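Sca-family protein (Rickettsia rickettsii, PDB 4LQ8) is probably a cell-adhesion protein, surface cell antigen 4, of which this chain is the N-terminal head region. Local coordinates at residues A[75-80]-A[278-283]; A[147-152]-A[256-261]; A[226-231]-A[315-320]. One frame throughout, in Å; residues are numbered along the deposited sequence.

Contact 1: A[75-80]-A[278-283]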
ATOM      1  N   GLN A  75      -5.402   9.887  -1.683  1.00 23.65           N
ATOM      2  CA  GLN A  75      -6.566  10.786  -1.744  1.00 22.56           C
ATOM      3  C   GLN A  75      -7.654  10.250  -2.691  1.00 22.85           C
ATOM      4  O   GLN A  75      -8.784  10.137  -2.229  1.00 22.68           O
ATOM      5  CB  GLN A  75      -6.161  12.246  -2.062  1.00 24.15           C
ATOM      6  CG  GLN A  75      -7.299  13.271  -1.863  1.00 20.36           C
ATOM      7  CD  GLN A  75      -7.749  13.334  -0.435  1.00 30.63           C
ATOM      8  OE1 GLN A  75      -6.946  13.485   0.497  1.00 25.59           O
ATOM      9  NE2 GLN A  75      -9.038  13.151  -0.223  1.00 25.12           N
ATOM     10  N   PRO A  76      -7.374   9.809  -3.939  1.00 21.22           N
ATOM     11  CA  PRO A  76      -8.470   9.267  -4.781  1.00 21.50           C
ATOM     12  C   PRO A  76      -9.159   8.028  -4.208  1.00 25.48           C
ATOM     13  O   PRO A  76     -10.359   7.855  -4.432  1.00 25.78           O
ATOM     14  CB  PRO A  76      -7.775   8.958  -6.126  1.00 22.32           C
ATOM     15  CG  PRO A  76      -6.609   9.858  -6.155  1.00 25.12           C
ATOM     16  CD  PRO A  76      -6.121   9.880  -4.723  1.00 22.08           C
ATOM     17  N   GLN A  77      -8.430   7.167  -3.474  1.00 21.56           N
ATOM     18  CA  GLN A  77      -9.039   5.990  -2.846  1.00 20.30           C
ATOM     19  C   GLN A  77     -10.081   6.453  -1.833  1.00 24.85           C
ATOM     20  O   GLN A  77     -11.199   5.934  -1.822  1.00 25.09           O
ATOM     21  CB  GLN A  77      -8.005   5.095  -2.164  1.00 21.34           C
ATOM     22  CG  GLN A  77      -7.175   4.279  -3.139  1.00 21.48           C
ATOM     23  CD  GLN A  77      -6.064   3.557  -2.416  1.00 20.21           C
ATOM     24  OE1 GLN A  77      -5.548   3.998  -1.373  1.00 20.63           O
ATOM     25  NE2 GLN A  77      -5.674   2.436  -2.957  1.00 18.03           N
ATOM     26  N   LYS A  78      -9.708   7.447  -1.000  1.00 20.06           N
ATOM     27  CA  LYS A  78     -10.582   8.092  -0.021  1.00 18.99           C
ATOM     28  C   LYS A  78     -11.756   8.769  -0.709  1.00 22.27           C
ATOM     29  O   LYS A  78     -12.867   8.641  -0.229  1.00 23.89           O
ATOM     30  CB  LYS A  78      -9.806   9.169   0.764  1.00 20.53           C
ATOM     31  CG  LYS A  78      -8.813   8.616   1.762  1.00 23.40           C
ATOM     32  CD  LYS A  78      -8.144   9.763   2.476  1.00 25.57           C
ATOM     33  CE  LYS A  78      -7.113   9.289   3.472  1.00 27.34           C
ATOM     34  NZ  LYS A  78      -6.394  10.446   4.066  1.00 21.10           N
ATOM     35  N   ASP A  79     -11.514   9.470  -1.832  1.00 19.47           N
ATOM     36  CA  ASP A  79     -12.561  10.206  -2.559  1.00 20.84           C
ATOM     37  C   ASP A  79     -13.613   9.284  -3.168  1.00 25.69           C
ATOM     38  O   ASP A  79     -14.807   9.554  -3.023  1.00 25.12           O
ATOM     39  CB  ASP A  79     -11.972  11.138  -3.622  1.00 22.12           C
ATOM     40  CG  ASP A  79     -11.120  12.270  -3.083  1.00 31.26           C
ATOM     41  OD1 ASP A  79     -11.204  12.554  -1.852  1.00 32.27           O
ATOM     42  OD2 ASP A  79     -10.374  12.882  -3.885  1.00 38.08           O
ATOM     43  N   ASN A  80     -13.184   8.191  -3.823  1.00 21.67           N
ATOM     44  CA  ASN A  80     -14.130   7.219  -4.362  1.00 21.64           C
ATOM     45  C   ASN A  80     -14.890   6.534  -3.234  1.00 24.66           C
ATOM     46  O   ASN A  80     -16.085   6.336  -3.370  1.00 24.04           O
ATOM     47  CB  ASN A  80     -13.462   6.208  -5.261  1.00 17.02           C
ATOM     48  CG  ASN A  80     -13.010   6.831  -6.536  1.00 31.85           C
ATOM     49  OD1 ASN A  80     -13.811   7.170  -7.390  1.00 22.16           O
ATOM     50  ND2 ASN A  80     -11.714   6.972  -6.693  1.00 23.19           N
ATOM     51  N   SER A 278      -1.076   1.109  -0.934  1.00 21.04           N
ATOM     52  CA  SER A 278      -1.356  -0.186  -1.526  1.00 20.53           C
ATOM     53  C   SER A 278      -2.714  -0.129  -2.190  1.00 25.26           C
ATOM     54  O   SER A 278      -3.504   0.767  -1.864  1.00 24.40           O
ATOM     55  CB  SER A 278      -1.338  -1.273  -0.450  1.00 20.98           C
ATOM     56  OG  SER A 278      -2.549  -1.320   0.284  1.00 22.91           O
ATOM     57  N   PRO A 279      -3.061  -1.119  -3.048  1.00 24.23           N
ATOM     58  CA  PRO A 279      -4.463  -1.236  -3.486  1.00 24.13           C
ATOM     59  C   PRO A 279      -5.361  -1.435  -2.249  1.00 23.81           C
ATOM     60  O   PRO A 279      -4.908  -2.022  -1.250  1.00 22.78           O
ATOM     61  CB  PRO A 279      -4.475  -2.520  -4.338  1.00 26.46           C
ATOM     62  CG  PRO A 279      -3.080  -2.797  -4.629  1.00 30.87           C
ATOM     63  CD  PRO A 279      -2.267  -2.271  -3.515  1.00 25.37           C
ATOM     64  N   LYS A 280      -6.610  -0.941  -2.308  1.00 18.41           N
ATOM     65  CA  LYS A 280      -7.557  -1.015  -1.197  1.00 19.91           C
ATOM     66  C   LYS A 280      -8.911  -1.619  -1.628  1.00 26.37           C
ATOM     67  O   LYS A 280      -9.293  -1.431  -2.776  1.00 25.78           O
ATOM     68  CB  LYS A 280      -7.787   0.394  -0.547  1.00 21.63           C
ATOM     69  CG  LYS A 280      -6.573   0.979   0.194  1.00 25.54           C
ATOM     70  CD  LYS A 280      -6.086   0.096   1.362  1.00 25.64           C
ATOM     71  CE  LYS A 280      -5.063   0.760   2.254  1.00 32.97           C
ATOM     72  NZ  LYS A 280      -3.699   0.740   1.668  1.00 31.96           N
ATOM     73  N   PRO A 281      -9.676  -2.284  -0.729  1.00 24.81           N
ATOM     74  CA  PRO A 281      -9.321  -2.622   0.666  1.00 25.64           C
ATOM     75  C   PRO A 281      -8.212  -3.697   0.673  1.00 28.85           C
ATOM     76  O   PRO A 281      -8.150  -4.542  -0.218  1.00 27.86           O
ATOM     77  CB  PRO A 281     -10.655  -3.145   1.241  1.00 26.84           C
ATOM     78  CG  PRO A 281     -11.330  -3.768   0.065  1.00 31.01           C
ATOM     79  CD  PRO A 281     -10.985  -2.866  -1.104  1.00 26.28           C
ATOM     80  N   LEU A 282      -7.328  -3.629   1.646  1.00 25.26           N
ATOM     81  CA  LEU A 282      -6.250  -4.609   1.787  1.00 25.69           C
ATOM     82  C   LEU A 282      -6.743  -5.805   2.640  1.00 28.50           C
ATOM     83  O   LEU A 282      -7.396  -5.596   3.656  1.00 28.44           O
ATOM     84  CB  LEU A 282      -5.043  -3.922   2.464  1.00 25.28           C
ATOM     85  CG  LEU A 282      -3.724  -4.687   2.495  1.00 30.18           C
ATOM     86  CD1 LEU A 282      -3.223  -4.998   1.078  1.00 29.39           C
ATOM     87  CD2 LEU A 282      -2.674  -3.890   3.219  1.00 30.31           C
ATOM     88  N   LYS A 283      -6.469  -7.035   2.214  1.00 23.09           N
ATOM     89  CA  LYS A 283      -6.847  -8.205   3.020  1.00 22.62           C
ATOM     90  C   LYS A 283      -5.576  -8.830   3.617  1.00 24.87           C
ATOM     91  O   LYS A 283      -4.489  -8.630   3.089  1.00 22.82           O
ATOM     92  CB  LYS A 283      -7.611  -9.276   2.191  1.00 25.20           C
ATOM     93  CG  LYS A 283      -8.803  -8.791   1.346  1.00 29.27           C
ATOM     94  CD  LYS A 283      -9.917  -8.256   2.206  1.00 37.97           C
ATOM     95  CE  LYS A 283     -11.228  -8.177   1.479  1.00 42.40           C
ATOM     96  NZ  LYS A 283     -12.303  -7.820   2.440  1.00 45.56           N
TER
HETATM   97  O   HOH W   1      -3.031   3.298  -0.107  1.00 22.85           O
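Q77, in the middle of helix 64-90, makes a buried, polar, water-assisted contact with S278 and K280 of the loop 278-281, which links strand 271-277 to strand 282-285 of the mixed sheet. The backbones stay well apart, the nearest CA atoms, those of Q77 and K280, being separated by 7.3 Å, and one long side chain spans the gap. Because CG lies anti to the carbonyl carbon (chi1 -75°) and the chain is extended beyond it, Q77 delivers its amide directly to the loop.

There NE2 donates to S278 O at 2.9 Å. The bond is nearly straight (174° at the hydrogen) and lies in the glutamine's amide plane, though it arrives tilted by 19° from the plane of the accepting carbonyl. NE2 also bonds E145 OE2 of helix 135-155, and the same carboxylate oxygen receives the backbone N of K280. At the other end of the amide, a water donates to Q77 OE1 at 2.9 Å and accepts from S278 N at 3.0 Å and from K280 NZ at 3.2 Å. With partners at both NE2 and OE1, the amide is fixed in its rotation.

The K280 side chain crosses that of Q77 at about a right angle, its CG 3.6 Å from Q77 OE1. Bends at chi2 and chi4 then carry its end away from the helix and back along its own loop, where NZ donates to S278 OG at 2.7 Å. S278 OG in turn donates to P279 O, above the carbonyl plane.

The loop has two prolines, P279 and P281, the second preceded by a cis peptide bond. The result is a helix-to-loop tie at a helix-sheet interface, in which a glutamine amide and a bridging water bind backbone and lysine groups of an interstrand connection.

Contact 2: A[147-152]-A[256-261]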
ATOM      1  N   ALA A 147      -3.672   2.911 -13.025  1.00 26.28           N
ATOM      2  CA  ALA A 147      -3.306   4.164 -13.696  1.00 25.99           C
ATOM      3  C   ALA A 147      -2.428   5.029 -12.787  1.00 29.83           C
ATOM      4  O   ALA A 147      -1.469   5.615 -13.269  1.00 30.34           O
ATOM      5  CB  ALA A 147      -4.560   4.926 -14.111  1.00 25.62           C
ATOM      6  N   GLY A 148      -2.748   5.061 -11.496  1.00 25.75           N
ATOM      7  CA  GLY A 148      -2.028   5.824 -10.487  1.00 25.11           C
ATOM      8  C   GLY A 148      -0.586   5.389 -10.352  1.00 28.52           C
ATOM      9  O   GLY A 148       0.314   6.234 -10.430  1.00 26.23           O
ATOM     10  N   TYR A 149      -0.354   4.061 -10.177  1.00 25.13           N
ATOM     11  CA  TYR A 149       1.002   3.521 -10.053  1.00 24.47           C
ATOM     12  C   TYR A 149       1.804   3.736 -11.333  1.00 28.58           C
ATOM     13  O   TYR A 149       2.969   4.112 -11.248  1.00 27.79           O
ATOM     14  CB  TYR A 149       1.006   2.050  -9.579  1.00 23.49           C
ATOM     15  CG  TYR A 149       0.621   1.903  -8.120  1.00 23.00           C
ATOM     16  CD1 TYR A 149       1.352   2.536  -7.121  1.00 24.80           C
ATOM     17  CD2 TYR A 149      -0.465   1.114  -7.733  1.00 20.98           C
ATOM     18  CE1 TYR A 149       0.983   2.438  -5.783  1.00 24.52           C
ATOM     19  CE2 TYR A 149      -0.829   0.988  -6.387  1.00 20.22           C
ATOM     20  CZ  TYR A 149      -0.106   1.660  -5.418  1.00 27.76           C
ATOM     21  OH  TYR A 149      -0.434   1.554  -4.083  1.00 22.04           O
ATOM     22  N   LYS A 150       1.165   3.549 -12.509  1.00 28.41           N
ATOM     23  CA  LYS A 150       1.795   3.754 -13.821  1.00 30.70           C
ATOM     24  C   LYS A 150       2.230   5.206 -13.976  1.00 34.96           C
ATOM     25  O   LYS A 150       3.332   5.457 -14.449  1.00 37.32           O
ATOM     26  CB  LYS A 150       0.834   3.397 -14.977  1.00 34.94           C
ATOM     27  CG  LYS A 150       0.809   1.925 -15.355  1.00 53.30           C
ATOM     28  CD  LYS A 150      -0.239   1.660 -16.454  1.00 63.55           C
ATOM     29  CE  LYS A 150      -0.519   0.189 -16.674  1.00 67.61           C
ATOM     30  NZ  LYS A 150      -1.740  -0.030 -17.497  1.00 70.56           N
ATOM     31  N   ASN A 151       1.367   6.154 -13.589  1.00 28.55           N
ATOM     32  CA  ASN A 151       1.674   7.577 -13.703  1.00 28.98           C
ATOM     33  C   ASN A 151       2.784   8.001 -12.763  1.00 31.97           C
ATOM     34  O   ASN A 151       3.644   8.765 -13.170  1.00 30.48           O
ATOM     35  CB  ASN A 151       0.413   8.447 -13.555  1.00 27.52           C
ATOM     36  CG  ASN A 151      -0.532   8.310 -14.740  1.00 50.17           C
ATOM     37  OD1 ASN A 151      -0.347   7.492 -15.654  1.00 46.21           O
ATOM     38  ND2 ASN A 151      -1.576   9.100 -14.754  1.00 42.60           N
ATOM     39  N   VAL A 152       2.817   7.456 -11.543  1.00 29.69           N
ATOM     40  CA  VAL A 152       3.898   7.751 -10.584  1.00 29.15           C
ATOM     41  C   VAL A 152       5.237   7.230 -11.130  1.00 34.92           C
ATOM     42  O   VAL A 152       6.211   7.988 -11.212  1.00 32.62           O
ATOM     43  CB  VAL A 152       3.586   7.243  -9.151  1.00 30.07           C
ATOM     44  CG1 VAL A 152       4.800   7.361  -8.232  1.00 29.26           C
ATOM     45  CG2 VAL A 152       2.403   8.003  -8.564  1.00 29.94           C
ATOM     46  N   ALA A 256      -0.209  -4.678 -13.043  1.00 34.16           N
ATOM     47  CA  ALA A 256       0.606  -4.517 -11.843  1.00 31.33           C
ATOM     48  C   ALA A 256       0.147  -3.469 -10.855  1.00 31.76           C
ATOM     49  O   ALA A 256      -0.079  -2.322 -11.214  1.00 30.55           O
ATOM     50  CB  ALA A 256       2.040  -4.242 -12.223  1.00 31.74           C
ATOM     51  N   VAL A 257       0.061  -3.875  -9.597  1.00 26.41           N
ATOM     52  CA  VAL A 257      -0.200  -2.995  -8.451  1.00 25.31           C
ATOM     53  C   VAL A 257       0.948  -3.212  -7.479  1.00 26.50           C
ATOM     54  O   VAL A 257       1.677  -4.191  -7.617  1.00 25.51           O
ATOM     55  CB  VAL A 257      -1.591  -3.132  -7.820  1.00 28.24           C
ATOM     56  CG1 VAL A 257      -2.639  -2.478  -8.714  1.00 27.18           C
ATOM     57  CG2 VAL A 257      -1.925  -4.588  -7.511  1.00 27.80           C
ATOM     58  N   TYR A 258       1.143  -2.289  -6.544  1.00 23.12           N
ATOM     59  CA  TYR A 258       2.308  -2.269  -5.665  1.00 22.62           C
ATOM     60  C   TYR A 258       2.000  -1.916  -4.224  1.00 25.61           C
ATOM     61  O   TYR A 258       0.982  -1.295  -3.918  1.00 23.48           O
ATOM     62  CB  TYR A 258       3.284  -1.172  -6.185  1.00 24.39           C
ATOM     63  CG  TYR A 258       3.747  -1.367  -7.617  1.00 25.66           C
ATOM     64  CD1 TYR A 258       2.952  -0.971  -8.691  1.00 28.28           C
ATOM     65  CD2 TYR A 258       4.982  -1.934  -7.899  1.00 26.83           C
ATOM     66  CE1 TYR A 258       3.335  -1.225 -10.009  1.00 30.88           C
ATOM     67  CE2 TYR A 258       5.399  -2.148  -9.216  1.00 27.19           C
ATOM     68  CZ  TYR A 258       4.564  -1.804 -10.264  1.00 35.25           C
ATOM     69  OH  TYR A 258       4.957  -1.993 -11.555  1.00 44.64           O
ATOM     70  N   PHE A 259       2.927  -2.307  -3.342  1.00 22.11           N
ATOM     71  CA  PHE A 259       2.972  -1.856  -1.974  1.00 21.37           C
ATOM     72  C   PHE A 259       4.106  -0.829  -2.004  1.00 25.09           C
ATOM     73  O   PHE A 259       5.200  -1.156  -2.465  1.00 24.43           O
ATOM     74  CB  PHE A 259       3.269  -2.979  -0.972  1.00 22.67           C
ATOM     75  CG  PHE A 259       3.347  -2.423   0.434  1.00 24.25           C
ATOM     76  CD1 PHE A 259       2.192  -2.062   1.125  1.00 25.40           C
ATOM     77  CD2 PHE A 259       4.580  -2.226   1.057  1.00 26.79           C
ATOM     78  CE1 PHE A 259       2.270  -1.502   2.406  1.00 25.47           C
ATOM     79  CE2 PHE A 259       4.653  -1.679   2.347  1.00 28.19           C
ATOM     80  CZ  PHE A 259       3.499  -1.318   3.006  1.00 24.57           C
ATOM     81  N   THR A 260       3.834   0.425  -1.610  1.00 20.85           N
ATOM     82  CA  THR A 260       4.870   1.451  -1.634  1.00 21.07           C
ATOM     83  C   THR A 260       5.165   1.931  -0.230  1.00 25.19           C
ATOM     84  O   THR A 260       4.296   1.854   0.625  1.00 24.58           O
ATOM     85  CB  THR A 260       4.553   2.603  -2.635  1.00 25.96           C
ATOM     86  OG1 THR A 260       3.555   3.456  -2.082  1.00 24.71           O
ATOM     87  CG2 THR A 260       4.136   2.096  -4.051  1.00 20.23           C
ATOM     88  N   ALA A 261       6.402   2.413   0.005  1.00 21.31           N
ATOM     89  CA  ALA A 261       6.855   2.926   1.286  1.00 21.62           C
ATOM     90  C   ALA A 261       7.730   4.148   1.012  1.00 25.22           C
ATOM     91  O   ALA A 261       8.594   4.123   0.124  1.00 24.49           O
ATOM     92  CB  ALA A 261       7.618   1.841   2.056  1.00 22.58           C
TER
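Y149 and Y258 bring their rings together in an offset edge-to-face pair, with the edge of Y258 turned toward the face of Y149. Their centroids are 5.6 Å apart and the planes meet at 62°, while the two side chains run past each other in opposite directions. A CH-pi contact reinforces the pair: Y258 CB stands 4.3 Å from the centroid of the Y149 ring, only 9° off its normal. The backbone N of Y258 also lies over a face of this ring, displaced toward the rim, so the tyrosine lies against the strand backbone as well as its side chains.

Apolar contacts extend this patch along the strand. Y258 CD1 touches Y149 CB at 3.7 Å, close to where the ring leaves the helix. On the same side of the strand, T260 sets CG2 3.6 Å from Y149 CE1; with chi1 76° OG1 lies between the backbone N and the carbonyl carbon, and CG2, anti to the carbonyl carbon, is the branch that meets the ring. V257 adds a looser touch, its CG1 4.3 Å from Y149 CD2.

This is helix-on-sheet packing. Helix 135-155 packs on one face of the mixed sheet at strand 258-265, whose alternation turns Y258 and T260 toward the helix and F259 away, to meet F226. Helix 64-90 shares the interface: I73 touches Y149, and V69 reaches both V152 and T260.

Polar groups are satisfied beside the apolar patch. Y149 OH, 3.2 Å from Y258 O, is hydrogen-bonded to S277 OG on the adjoining strand 271-277. T260 OG1 also meets S277 OG, and H262 NE2 besides. One turn further along the helix, H153 makes a second edge-to-face contact with Y258, and K150 forms a salt bridge with D254 in the loop ahead of the strand.

Contact 3: A[226-231]-A[315-320]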
ATOM      1  N   PHE A 226      10.522  -4.383   5.864  1.00 26.03           N
ATOM      2  CA  PHE A 226      10.639  -2.923   5.730  1.00 24.72           C
ATOM      3  C   PHE A 226      11.085  -2.265   7.036  1.00 29.46           C
ATOM      4  O   PHE A 226      10.516  -2.586   8.080  1.00 29.36           O
ATOM      5  CB  PHE A 226       9.327  -2.296   5.244  1.00 24.62           C
ATOM      6  CG  PHE A 226       8.844  -2.763   3.893  1.00 24.44           C
ATOM      7  CD1 PHE A 226       9.316  -2.167   2.719  1.00 26.60           C
ATOM      8  CD2 PHE A 226       7.894  -3.776   3.789  1.00 22.95           C
ATOM      9  CE1 PHE A 226       8.863  -2.599   1.467  1.00 25.55           C
ATOM     10  CE2 PHE A 226       7.454  -4.213   2.542  1.00 24.34           C
ATOM     11  CZ  PHE A 226       7.924  -3.609   1.389  1.00 23.47           C
ATOM     12  N   PRO A 227      12.117  -1.383   7.019  1.00 25.84           N
ATOM     13  CA  PRO A 227      12.537  -0.749   8.279  1.00 27.07           C
ATOM     14  C   PRO A 227      11.491   0.260   8.766  1.00 31.72           C
ATOM     15  O   PRO A 227      10.750   0.818   7.957  1.00 30.98           O
ATOM     16  CB  PRO A 227      13.883  -0.091   7.920  1.00 28.70           C
ATOM     17  CG  PRO A 227      13.803   0.163   6.463  1.00 32.25           C
ATOM     18  CD  PRO A 227      12.901  -0.882   5.867  1.00 26.73           C
ATOM     19  N   ILE A 228      11.363   0.399  10.087  1.00 30.42           N
ATOM     20  CA  ILE A 228      10.426   1.347  10.712  1.00 31.81           C
ATOM     21  C   ILE A 228      11.212   2.600  11.004  1.00 37.95           C
ATOM     22  O   ILE A 228      10.871   3.665  10.500  1.00 38.92           O
ATOM     23  CB  ILE A 228       9.734   0.759  11.988  1.00 35.12           C
ATOM     24  CG1 ILE A 228       9.040  -0.601  11.700  1.00 33.77           C
ATOM     25  CG2 ILE A 228       8.767   1.759  12.634  1.00 35.96           C
ATOM     26  CD1 ILE A 228       8.009  -0.592  10.551  1.00 34.27           C
ATOM     27  N   LYS A 229      12.303   2.454  11.752  1.00 34.18           N
ATOM     28  CA  LYS A 229      13.208   3.535  12.112  1.00 36.11           C
ATOM     29  C   LYS A 229      14.609   3.207  11.598  1.00 42.65           C
ATOM     30  O   LYS A 229      15.095   2.089  11.763  1.00 41.42           O
ATOM     31  CB  LYS A 229      13.184   3.795  13.625  1.00 40.13           C
ATOM     32  CG  LYS A 229      11.883   4.497  14.036  1.00 52.67           C
ATOM     33  CD  LYS A 229      11.878   4.961  15.476  1.00 67.07           C
ATOM     34  CE  LYS A 229      10.546   5.561  15.861  1.00 83.31           C
ATOM     35  NZ  LYS A 229       9.513   4.508  16.061  1.00 96.15           N
ATOM     36  N   LEU A 230      15.219   4.156  10.899  1.00 40.91           N
ATOM     37  CA  LEU A 230      16.538   3.939  10.317  1.00 41.48           C
ATOM     38  C   LEU A 230      17.574   4.737  11.086  1.00 49.14           C
ATOM     39  O   LEU A 230      17.282   5.845  11.551  1.00 49.99           O
ATOM     40  CB  LEU A 230      16.530   4.276   8.815  1.00 40.64           C
ATOM     41  CG  LEU A 230      15.661   3.342   7.942  1.00 43.30           C
ATOM     42  CD1 LEU A 230      14.194   3.829   7.900  1.00 42.36           C
ATOM     43  CD2 LEU A 230      16.199   3.250   6.549  1.00 42.76           C
ATOM     44  N   ASP A 231      18.758   4.141  11.282  1.00 46.94           N
ATOM     45  CA  ASP A 231      19.851   4.756  12.034  1.00 48.63           C
ATOM     46  C   ASP A 231      21.196   4.602  11.306  1.00 52.76           C
ATOM     47  O   ASP A 231      22.237   4.516  11.953  1.00 55.02           O
ATOM     48  CB  ASP A 231      19.907   4.173  13.468  1.00 51.93           C
ATOM     49  CG  ASP A 231      20.162   2.663  13.598  1.00 69.57           C
ATOM     50  OD1 ASP A 231      20.165   1.957  12.555  1.00 70.93           O
ATOM     51  OD2 ASP A 231      20.329   2.187  14.741  1.00 79.25           O
ATOM     52  N   MET A 315       1.921   1.362   9.647  1.00 22.76           N
ATOM     53  CA  MET A 315       0.751   2.244   9.810  1.00 22.58           C
ATOM     54  C   MET A 315       0.938   3.137  11.050  1.00 27.93           C
ATOM     55  O   MET A 315       0.795   4.354  10.944  1.00 28.09           O
ATOM     56  CB  MET A 315      -0.563   1.447   9.881  1.00 23.78           C
ATOM     57  CG  MET A 315      -1.137   1.109   8.505  1.00 26.69           C
ATOM     58  SD  MET A 315      -1.383   2.530   7.363  1.00 29.47           S
ATOM     59  CE  MET A 315      -2.636   3.457   8.278  1.00 26.04           C
ATOM     60  N   LYS A 316       1.355   2.544  12.181  1.00 26.01           N
ATOM     61  CA  LYS A 316       1.646   3.272  13.427  1.00 27.26           C
ATOM     62  C   LYS A 316       2.709   4.396  13.240  1.00 30.87           C
ATOM     63  O   LYS A 316       2.474   5.516  13.673  1.00 31.50           O
ATOM     64  CB  LYS A 316       2.060   2.300  14.546  1.00 29.63           C
ATOM     65  CG  LYS A 316       2.217   2.936  15.942  1.00 45.15           C
ATOM     66  CD  LYS A 316       0.895   3.462  16.514  1.00 66.92           C
ATOM     67  CE  LYS A 316       1.089   4.481  17.620  1.00 87.42           C
ATOM     68  NZ  LYS A 316      -0.202   5.097  18.044  1.00 96.42           N
ATOM     69  N   GLU A 317       3.842   4.102  12.589  1.00 27.57           N
ATOM     70  CA  GLU A 317       4.915   5.078  12.338  1.00 27.25           C
ATOM     71  C   GLU A 317       4.448   6.208  11.388  1.00 27.97           C
ATOM     72  O   GLU A 317       4.729   7.380  11.649  1.00 27.01           O
ATOM     73  CB  GLU A 317       6.180   4.363  11.815  1.00 28.61           C
ATOM     74  CG  GLU A 317       7.403   5.242  11.576  1.00 29.97           C
ATOM     75  CD  GLU A 317       8.046   5.906  12.777  1.00 47.48           C
ATOM     76  OE1 GLU A 317       7.667   5.581  13.923  1.00 34.90           O
ATOM     77  OE2 GLU A 317       8.935   6.765  12.569  1.00 41.72           O
ATOM     78  N   VAL A 318       3.714   5.853  10.315  1.00 24.10           N
ATOM     79  CA  VAL A 318       3.141   6.787   9.345  1.00 23.19           C
ATOM     80  C   VAL A 318       2.236   7.802  10.078  1.00 31.30           C
ATOM     81  O   VAL A 318       2.382   9.014   9.873  1.00 32.91           O
ATOM     82  CB  VAL A 318       2.414   6.067   8.165  1.00 25.40           C
ATOM     83  CG1 VAL A 318       1.517   7.026   7.361  1.00 24.42           C
ATOM     84  CG2 VAL A 318       3.413   5.368   7.240  1.00 24.14           C
ATOM     85  N   GLU A 319       1.334   7.310  10.948  1.00 28.66           N
ATOM     86  CA  GLU A 319       0.407   8.147  11.728  1.00 28.19           C
ATOM     87  C   GLU A 319       1.155   9.074  12.687  1.00 31.06           C
ATOM     88  O   GLU A 319       0.841  10.256  12.733  1.00 27.27           O
ATOM     89  CB  GLU A 319      -0.610   7.288  12.487  1.00 29.38           C
ATOM     90  CG  GLU A 319      -1.638   6.628  11.565  1.00 38.32           C
ATOM     91  CD  GLU A 319      -2.431   5.462  12.137  1.00 62.61           C
ATOM     92  OE1 GLU A 319      -2.191   5.073  13.306  1.00 56.25           O
ATOM     93  OE2 GLU A 319      -3.287   4.921  11.398  1.00 56.13           O
ATOM     94  N   LEU A 320       2.197   8.559  13.381  1.00 30.87           N
ATOM     95  CA  LEU A 320       3.019   9.371  14.289  1.00 32.43           C
ATOM     96  C   LEU A 320       3.750  10.493  13.517  1.00 35.87           C
ATOM     97  O   LEU A 320       3.961  11.573  14.068  1.00 36.86           O
ATOM     98  CB  LEU A 320       4.007   8.501  15.082  1.00 33.29           C
ATOM     99  CG  LEU A 320       3.393   7.639  16.208  1.00 40.20           C
ATOM    100  CD1 LEU A 320       4.380   6.559  16.683  1.00 40.92           C
ATOM    101  CD2 LEU A 320       2.962   8.505  17.418  1.00 44.15           C
TER
HETATM  102  O   HOH W   2      10.604   6.264  10.589  1.00 31.30           O
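I228 and E317 bring the irregular loop 226-231 to within 6.9 Å, CA to CA, of the last turns of helix 308-320. Across this gap the carboxylate of E317 is held through both of its oxygens.

OE1 forms a salt bridge with K229, whose NZ donates to it at 3.0 Å. The ammonium comes from above the carboxylate plane, 44° out of it, and the two side chains meet obliquely. K229 is extended as far as CE, which lies 3.5 Å from E317 OE1, and a bend at chi4 (75°) turns NZ onto the same oxygen. OE2 is engaged through a water that donates to it at 2.6 Å and to I228 O, likewise at 2.6 Å; the helix and the loop backbone are thus bridged beside the direct ionic bond. N321, just after the helix, adds a hydrogen bond from ND2 to the same OE2. These contacts would tend to stabilise the negative charge of a glutamate whose side chain is largely buried, while K229 lies at the exposed margin.

The stem of E317 makes the apolar part of the contact. CG is anti to the backbone N (chi1 -177°), and E317 CB and CG run past the I228 CG2 methyl, in the opposite direction, with I228 CG2 3.8 Å from E317 CB and 3.9 Å from E317 CG. I228 also packs on K310, E313 and M314 of the helix, and L273 of strand 271-277 touches E317.

F226 O accepts a hydrogen bond from K310 NZ, and P227 O one from Y263 OH, giving the loop further ties to the helix and strand 258-265. The whole is a loop-to-helix salt bridge with a water bridge beside it, in the connection between the antiparallel sheet, left at strand 215-224, and the mixed sheet, entered at strand 236-245.

In the fold
Contacts 1 and 2 are buried and lie side by side, their centres about 12 Å apart; contact 3 lies nearer the surface, with its centre about 20 Å from each of theirs. The first two bring helices 64-90 and 135-155 to the mixed sheet and touch directly, S278 CA being 3.2 Å from Y149 OH and P279 packing on V257. Contact 3 instead brings helix 308-320 to a loop between sheets, and meets contact 2 through the rings of F226 and F259. Chemistry follows position: aromatic and apolar packing dominates contact 2, an amide and a water serve contact 1, and a partly exposed ion pair serves contact 3.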